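Local coordinates for protein DNMT2 (Spodoptera frugiperda, PDB 4H0N) that probably methylates cytosine 38 in the anticodon loop of tRNA(Asp) with S-adenosyl-L-methionine as methyl donor, and probably DNA cytosines too, at residues Ala217-Cys231 with Ser246-Tyr260. The protein carries 3 engineered substitutions. Residues are numbered along the deposited sequence; the frame is centred on the assembly and turned at random.
Sequences AKVFDICYKTSKRSC and SIFTDKPREVVQKCY
Y224 packs its ring against T249, R253 and V256, just past the end of a tiny two-stranded parallel sheet, 222-223 with 247-248. This sheet is separate from the large Rossmann-like sheet and probably belongs to the target-recognition domain of the C5-methyltransferase fold. Three backbone bonds zip it up: I247 N to D221 O, C223 N to I247 O, and T249 N to C223 O.

With CG beside its backbone N (chi1 -39°), the Y224 ring reaches the start of helix 253-262. R253 crosses it at about a right angle, CB lying 3.6 Å above one face of the Y224 ring, while V256 CG2 meets the ring edge in plane, 3.6 Å from Y224 CE1. T249 runs alongside, its CG2 3.5 Å from Y224 CD1. Cutting Y224 back to an alanine is likely to leave a gap beside helix 253-262, with V256 and the aliphatic part of R253 deprived of their aromatic partner.

At the other end of the sheet, S246 OG works both ways: it donates to D221 OD1 (2.6 Å), on the anti side of the carboxylate, and accepts from C231 N at 2.7 Å. R229 NH2 also grips D221 OD1, in a salt bridge from above the carboxylate plane.

Y260 spans back from the helix, stacked edge-to-face with F277 of helix 271-278; its OH donates to A217 O, 2.5 Å away and 35° out of the carbonyl plane.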
loop_
_atom_site.group_PDB
_atom_site.type_symbol
_atom_site.label_atom_id
_atom_site.label_comp_id
_atom_site.label_asym_id
_atom_site.label_seq_id
_atom_site.Cartn_x
_atom_site.Cartn_y
_atom_site.Cartn_z
ATOM N N ALA A 217 4.923 -13.877 21.912
ATOM C CA ALA A 217 3.877 -14.687 21.290
ATOM C C ALA A 217 2.453 -14.263 21.651
ATOM O O ALA A 217 1.519 -14.522 20.895
ATOM C CB ALA A 217 4.089 -16.161 21.612
ATOM N N LYS A 218 2.288 -13.602 22.792
ATOM C CA LYS A 218 0.954 -13.281 23.287
ATOM C C LYS A 218 0.179 -12.299 22.411
ATOM O O LYS A 218 -1.049 -12.241 22.479
ATOM C CB LYS A 218 1.012 -12.771 24.729
ATOM C CG LYS A 218 0.681 -13.825 25.780
ATOM C CD LYS A 218 -0.544 -14.643 25.373
ATOM C CE LYS A 218 -1.355 -15.096 26.585
ATOM N NZ LYS A 218 -2.061 -16.397 26.350
ATOM N N VAL A 219 0.886 -11.537 21.584
ATOM C CA VAL A 219 0.235 -10.504 20.780
ATOM C C VAL A 219 0.337 -10.765 19.283
ATOM O O VAL A 219 0.102 -9.871 18.471
ATOM C CB VAL A 219 0.817 -9.119 21.076
ATOM C CG1 VAL A 219 0.438 -8.672 22.479
ATOM C CG2 VAL A 219 2.331 -9.135 20.895
ATOM N N PHE A 220 0.701 -11.989 18.926
ATOM C CA PHE A 220 0.733 -12.399 17.534
ATOM C C PHE A 220 -0.684 -12.615 17.046
ATOM O O PHE A 220 -1.536 -13.082 17.798
ATOM C CB PHE A 220 1.510 -13.706 17.387
ATOM C CG PHE A 220 2.995 -13.525 17.306
ATOM C CD1 PHE A 220 3.541 -12.427 16.665
ATOM C CD2 PHE A 220 3.850 -14.461 17.863
ATOM C CE1 PHE A 220 4.914 -12.263 16.585
ATOM C CE2 PHE A 220 5.225 -14.301 17.791
ATOM C CZ PHE A 220 5.757 -13.199 17.154
ATOM N N ASP A 221 -0.941 -12.261 15.792
ATOM C CA ASP A 221 -2.150 -12.712 15.117
ATOM C C ASP A 221 -1.775 -13.832 14.168
ATOM O O ASP A 221 -0.997 -13.629 13.240
ATOM C CB ASP A 221 -2.825 -11.598 14.323
ATOM C CG ASP A 221 -4.040 -12.099 13.554
ATOM O OD1 ASP A 221 -4.121 -11.858 12.331
ATOM O OD2 ASP A 221 -4.911 -12.748 14.174
ATOM N N ILE A 222 -2.330 -15.013 14.397
ATOM C CA ILE A 222 -1.957 -16.168 13.602
ATOM C C ILE A 222 -2.938 -16.433 12.469
ATOM O O ILE A 222 -4.149 -16.272 12.627
ATOM C CB ILE A 222 -1.833 -17.428 14.472
ATOM C CG1 ILE A 222 -1.236 -17.070 15.836
ATOM C CG2 ILE A 222 -1.017 -18.497 13.747
ATOM C CD1 ILE A 222 0.091 -17.718 16.128
ATOM N N CYS A 223 -2.401 -16.837 11.323
ATOM C CA CYS A 223 -3.219 -17.271 10.199
ATOM C C CYS A 223 -2.951 -18.717 9.802
ATOM O O CYS A 223 -1.863 -19.251 10.029
ATOM C CB CYS A 223 -3.005 -16.357 8.999
ATOM S SG CYS A 223 -3.716 -14.739 9.246
ATOM N N TYR A 224 -3.961 -19.336 9.203
ATOM C CA TYR A 224 -3.863 -20.702 8.715
ATOM C C TYR A 224 -4.355 -20.711 7.273
ATOM O O TYR A 224 -4.823 -19.689 6.772
ATOM C CB TYR A 224 -4.691 -21.635 9.599
ATOM C CG TYR A 224 -4.587 -21.280 11.065
ATOM C CD1 TYR A 224 -3.642 -21.884 11.884
ATOM C CD2 TYR A 224 -5.419 -20.318 11.622
ATOM C CE1 TYR A 224 -3.538 -21.547 13.219
ATOM C CE2 TYR A 224 -5.319 -19.971 12.951
ATOM C CZ TYR A 224 -4.380 -20.587 13.743
ATOM O OH TYR A 224 -4.298 -20.228 15.067
ATOM N N LYS A 225 -4.241 -21.850 6.597
ATOM C CA LYS A 225 -4.642 -21.938 5.194
ATOM C C LYS A 225 -6.133 -21.656 4.979
ATOM O O LYS A 225 -6.535 -21.231 3.895
ATOM C CB LYS A 225 -4.271 -23.302 4.620
ATOM C CG LYS A 225 -4.921 -24.464 5.344
ATOM C CD LYS A 225 -4.288 -25.782 4.932
ATOM C CE LYS A 225 -4.444 -26.833 6.023
ATOM N NZ LYS A 225 -3.968 -28.173 5.578
ATOM N N THR A 226 -6.942 -21.880 6.014
ATOM C CA THR A 226 -8.383 -21.663 5.932
ATOM C C THR A 226 -8.784 -20.225 6.270
ATOM O O THR A 226 -9.943 -19.847 6.106
ATOM C CB THR A 226 -9.173 -22.644 6.842
ATOM O OG1 THR A 226 -8.888 -22.370 8.220
ATOM C CG2 THR A 226 -8.810 -24.091 6.525
ATOM N N SER A 227 -7.826 -19.430 6.743
ATOM C CA SER A 227 -8.073 -18.023 7.083
ATOM C C SER A 227 -8.567 -17.188 5.901
ATOM O O SER A 227 -8.017 -17.251 4.799
ATOM C CB SER A 227 -6.809 -17.371 7.654
ATOM O OG SER A 227 -6.737 -17.502 9.063
ATOM N N LYS A 228 -9.594 -16.386 6.143
ATOM C CA LYS A 228 -10.109 -15.492 5.118
ATOM C C LYS A 228 -9.790 -14.042 5.447
ATOM O O LYS A 228 -10.401 -13.120 4.909
ATOM C CB LYS A 228 -11.614 -15.688 4.945
ATOM C CG LYS A 228 -11.969 -16.791 3.963
ATOM C CD LYS A 228 -12.906 -17.811 4.568
ATOM C CE LYS A 228 -13.299 -18.869 3.539
ATOM N NZ LYS A 228 -14.076 -18.286 2.403
ATOM N N ARG A 229 -8.813 -13.850 6.328
ATOM C CA ARG A 229 -8.409 -12.523 6.767
ATOM C C ARG A 229 -6.961 -12.560 7.215
ATOM O O ARG A 229 -6.419 -13.623 7.503
ATOM C CB ARG A 229 -9.274 -12.080 7.942
ATOM C CG ARG A 229 -9.321 -13.103 9.067
ATOM C CD ARG A 229 -9.445 -12.449 10.436
ATOM N NE ARG A 229 -8.403 -11.451 10.667
ATOM C CZ ARG A 229 -7.137 -11.741 10.950
ATOM N NH1 ARG A 229 -6.748 -13.005 11.035
ATOM N NH2 ARG A 229 -6.262 -10.765 11.143
ATOM N N SER A 230 -6.333 -11.393 7.276
ATOM C CA SER A 230 -4.996 -11.272 7.845
ATOM C C SER A 230 -4.774 -9.830 8.237
ATOM O O SER A 230 -5.406 -8.927 7.687
ATOM C CB SER A 230 -3.926 -11.704 6.846
ATOM O OG SER A 230 -3.955 -10.891 5.692
ATOM N N CYS A 231 -3.881 -9.607 9.189
ATOM C CA CYS A 231 -3.586 -8.248 9.621
ATOM C C CYS A 231 -2.802 -7.469 8.574
ATOM O O CYS A 231 -2.205 -8.047 7.671
ATOM C CB CYS A 231 -2.844 -8.246 10.957
ATOM S SG CYS A 231 -3.908 -8.563 12.382
ATOM N N SER A 246 0.375 -10.329 10.150
ATOM C CA SER A 246 0.014 -11.648 10.650
ATOM C C SER A 246 1.153 -12.653 10.567
ATOM O O SER A 246 2.103 -12.495 9.795
ATOM C CB SER A 246 -1.207 -12.196 9.909
ATOM O OG SER A 246 -2.400 -11.591 10.372
ATOM N N ILE A 247 1.029 -13.695 11.380
ATOM C CA ILE A 247 1.964 -14.812 11.408
ATOM C C ILE A 247 1.237 -16.056 10.889
ATOM O O ILE A 247 0.027 -16.194 11.082
ATOM C CB ILE A 247 2.493 -15.022 12.843
ATOM C CG1 ILE A 247 3.437 -13.880 13.205
ATOM C CG2 ILE A 247 3.218 -16.336 12.987
ATOM C CD1 ILE A 247 4.500 -13.642 12.168
ATOM N N PHE A 248 1.958 -16.941 10.208
ATOM C CA PHE A 248 1.343 -18.122 9.616
ATOM C C PHE A 248 1.903 -19.427 10.176
ATOM O O PHE A 248 3.078 -19.505 10.541
ATOM C CB PHE A 248 1.519 -18.101 8.096
ATOM C CG PHE A 248 1.067 -19.360 7.424
ATOM C CD1 PHE A 248 -0.276 -19.581 7.184
ATOM C CD2 PHE A 248 1.981 -20.331 7.048
ATOM C CE1 PHE A 248 -0.705 -20.747 6.577
ATOM C CE2 PHE A 248 1.563 -21.494 6.438
ATOM C CZ PHE A 248 0.217 -21.704 6.201
ATOM N N THR A 249 1.050 -20.447 10.226
ATOM C CA THR A 249 1.474 -21.804 10.545
ATOM C C THR A 249 0.679 -22.801 9.714
ATOM O O THR A 249 -0.401 -22.483 9.221
ATOM C CB THR A 249 1.287 -22.139 12.031
ATOM O OG1 THR A 249 1.960 -23.367 12.322
ATOM C CG2 THR A 249 -0.178 -22.290 12.370
ATOM N N ASP A 250 1.220 -24.004 9.554
ATOM C CA ASP A 250 0.543 -25.049 8.795
ATOM C C ASP A 250 -0.258 -25.924 9.740
ATOM O O ASP A 250 -1.062 -26.753 9.308
ATOM C CB ASP A 250 1.556 -25.900 8.032
ATOM C CG ASP A 250 2.435 -25.074 7.119
ATOM O OD1 ASP A 250 2.149 -25.022 5.903
ATOM O OD2 ASP A 250 3.409 -24.470 7.621
ATOM N N LYS A 251 -0.029 -25.729 11.035
ATOM C CA LYS A 251 -0.661 -26.539 12.069
ATOM C C LYS A 251 -2.130 -26.142 12.232
ATOM O O LYS A 251 -2.514 -25.018 11.915
ATOM C CB LYS A 251 0.068 -26.373 13.414
ATOM C CG LYS A 251 1.529 -26.812 13.470
ATOM C CD LYS A 251 1.606 -28.303 13.294
ATOM C CE LYS A 251 2.778 -28.926 14.024
ATOM N NZ LYS A 251 3.089 -30.249 13.448
ATOM N N PRO A 252 -2.970 -27.079 12.694
ATOM C CA PRO A 252 -4.371 -26.775 13.010
ATOM C C PRO A 252 -4.477 -25.735 14.121
ATOM O O PRO A 252 -3.632 -25.698 15.017
ATOM C CB PRO A 252 -4.916 -28.121 13.495
ATOM C CG PRO A 252 -4.034 -29.129 12.851
ATOM C CD PRO A 252 -2.677 -28.514 12.830
ATOM N N ARG A 253 -5.511 -24.902 14.058
ATOM C CA ARG A 253 -5.713 -23.862 15.055
ATOM C C ARG A 253 -5.925 -24.457 16.445
ATOM O O ARG A 253 -5.612 -23.826 17.456
ATOM C CB ARG A 253 -6.900 -22.980 14.674
ATOM C CG ARG A 253 -7.061 -21.756 15.555
ATOM C CD ARG A 253 -8.396 -21.095 15.312
ATOM N NE ARG A 253 -8.706 -21.022 13.886
ATOM C CZ ARG A 253 -9.932 -20.855 13.398
ATOM N NH1 ARG A 253 -10.967 -20.749 14.220
ATOM N NH2 ARG A 253 -10.125 -20.800 12.087
ATOM N N GLU A 254 -6.451 -25.676 16.493
ATOM C CA GLU A 254 -6.675 -26.354 17.762
ATOM C C GLU A 254 -5.346 -26.650 18.448
ATOM O O GLU A 254 -5.219 -26.518 19.666
ATOM C CB GLU A 254 -7.460 -27.642 17.539
ATOM C CG GLU A 254 -8.199 -28.120 18.770
ATOM C CD GLU A 254 -9.341 -29.060 18.430
ATOM O OE1 GLU A 254 -10.141 -29.376 19.339
ATOM O OE2 GLU A 254 -9.439 -29.477 17.255
ATOM N N VAL A 255 -4.354 -27.039 17.657
ATOM C CA VAL A 255 -3.018 -27.283 18.180
ATOM C C VAL A 255 -2.409 -25.991 18.727
ATOM O O VAL A 255 -1.783 -25.985 19.790
ATOM C CB VAL A 255 -2.102 -27.898 17.100
ATOM C CG1 VAL A 255 -0.666 -27.984 17.591
ATOM C CG2 VAL A 255 -2.617 -29.275 16.694
ATOM N N VAL A 256 -2.612 -24.896 18.000
ATOM C CA VAL A 256 -2.125 -23.580 18.414
ATOM C C VAL A 256 -2.687 -23.177 19.783
ATOM O O VAL A 256 -1.980 -22.593 20.609
ATOM C CB VAL A 256 -2.454 -22.490 17.349
ATOM C CG1 VAL A 256 -2.100 -21.089 17.852
ATOM C CG2 VAL A 256 -1.729 -22.783 16.040
ATOM N N GLN A 257 -3.948 -23.512 20.025
ATOM C CA GLN A 257 -4.608 -23.178 21.284
ATOM C C GLN A 257 -4.082 -23.972 22.480
ATOM O O GLN A 257 -3.961 -23.436 23.582
ATOM C CB GLN A 257 -6.112 -23.378 21.150
ATOM C CG GLN A 257 -6.770 -22.404 20.202
ATOM C CD GLN A 257 -7.163 -21.115 20.887
ATOM O OE1 GLN A 257 -6.617 -20.760 21.934
ATOM N NE2 GLN A 257 -8.130 -20.410 20.309
ATOM N N LYS A 258 -3.785 -25.249 22.261
ATOM C CA LYS A 258 -3.258 -26.101 23.323
ATOM C C LYS A 258 -1.909 -25.569 23.790
ATOM O O LYS A 258 -1.626 -25.525 24.989
ATOM C CB LYS A 258 -3.116 -27.542 22.832
ATOM C CG LYS A 258 -2.940 -28.569 23.942
ATOM C CD LYS A 258 -2.911 -29.990 23.376
ATOM C CE LYS A 258 -3.363 -31.017 24.407
ATOM N NZ LYS A 258 -3.211 -32.416 23.908
ATOM N N CYS A 259 -1.085 -25.155 22.831
ATOM C CA CYS A 259 0.228 -24.609 23.134
ATOM C C CYS A 259 0.092 -23.338 23.956
ATOM O O CYS A 259 0.771 -23.170 24.968
ATOM C CB CYS A 259 0.992 -24.310 21.848
ATOM S SG CYS A 259 2.560 -23.445 22.100
ATOM N N TYR A 260 -0.796 -22.451 23.518
ATOM C CA TYR A 260 -1.061 -21.208 24.232
ATOM C C TYR A 260 -1.508 -21.461 25.668
ATOM O O TYR A 260 -1.142 -20.716 26.574
ATOM C CB TYR A 260 -2.112 -20.377 23.497
ATOM C CG TYR A 260 -1.536 -19.319 22.585
ATOM C CD1 TYR A 260 -1.105 -18.101 23.090
ATOM C CD2 TYR A 260 -1.431 -19.532 21.218
ATOM C CE1 TYR A 260 -0.577 -17.127 22.260
ATOM C CE2 TYR A 260 -0.909 -18.567 20.380
ATOM C CZ TYR A 260 -0.484 -17.366 20.906
ATOM O OH TYR A 260 0.036 -16.402 20.073
#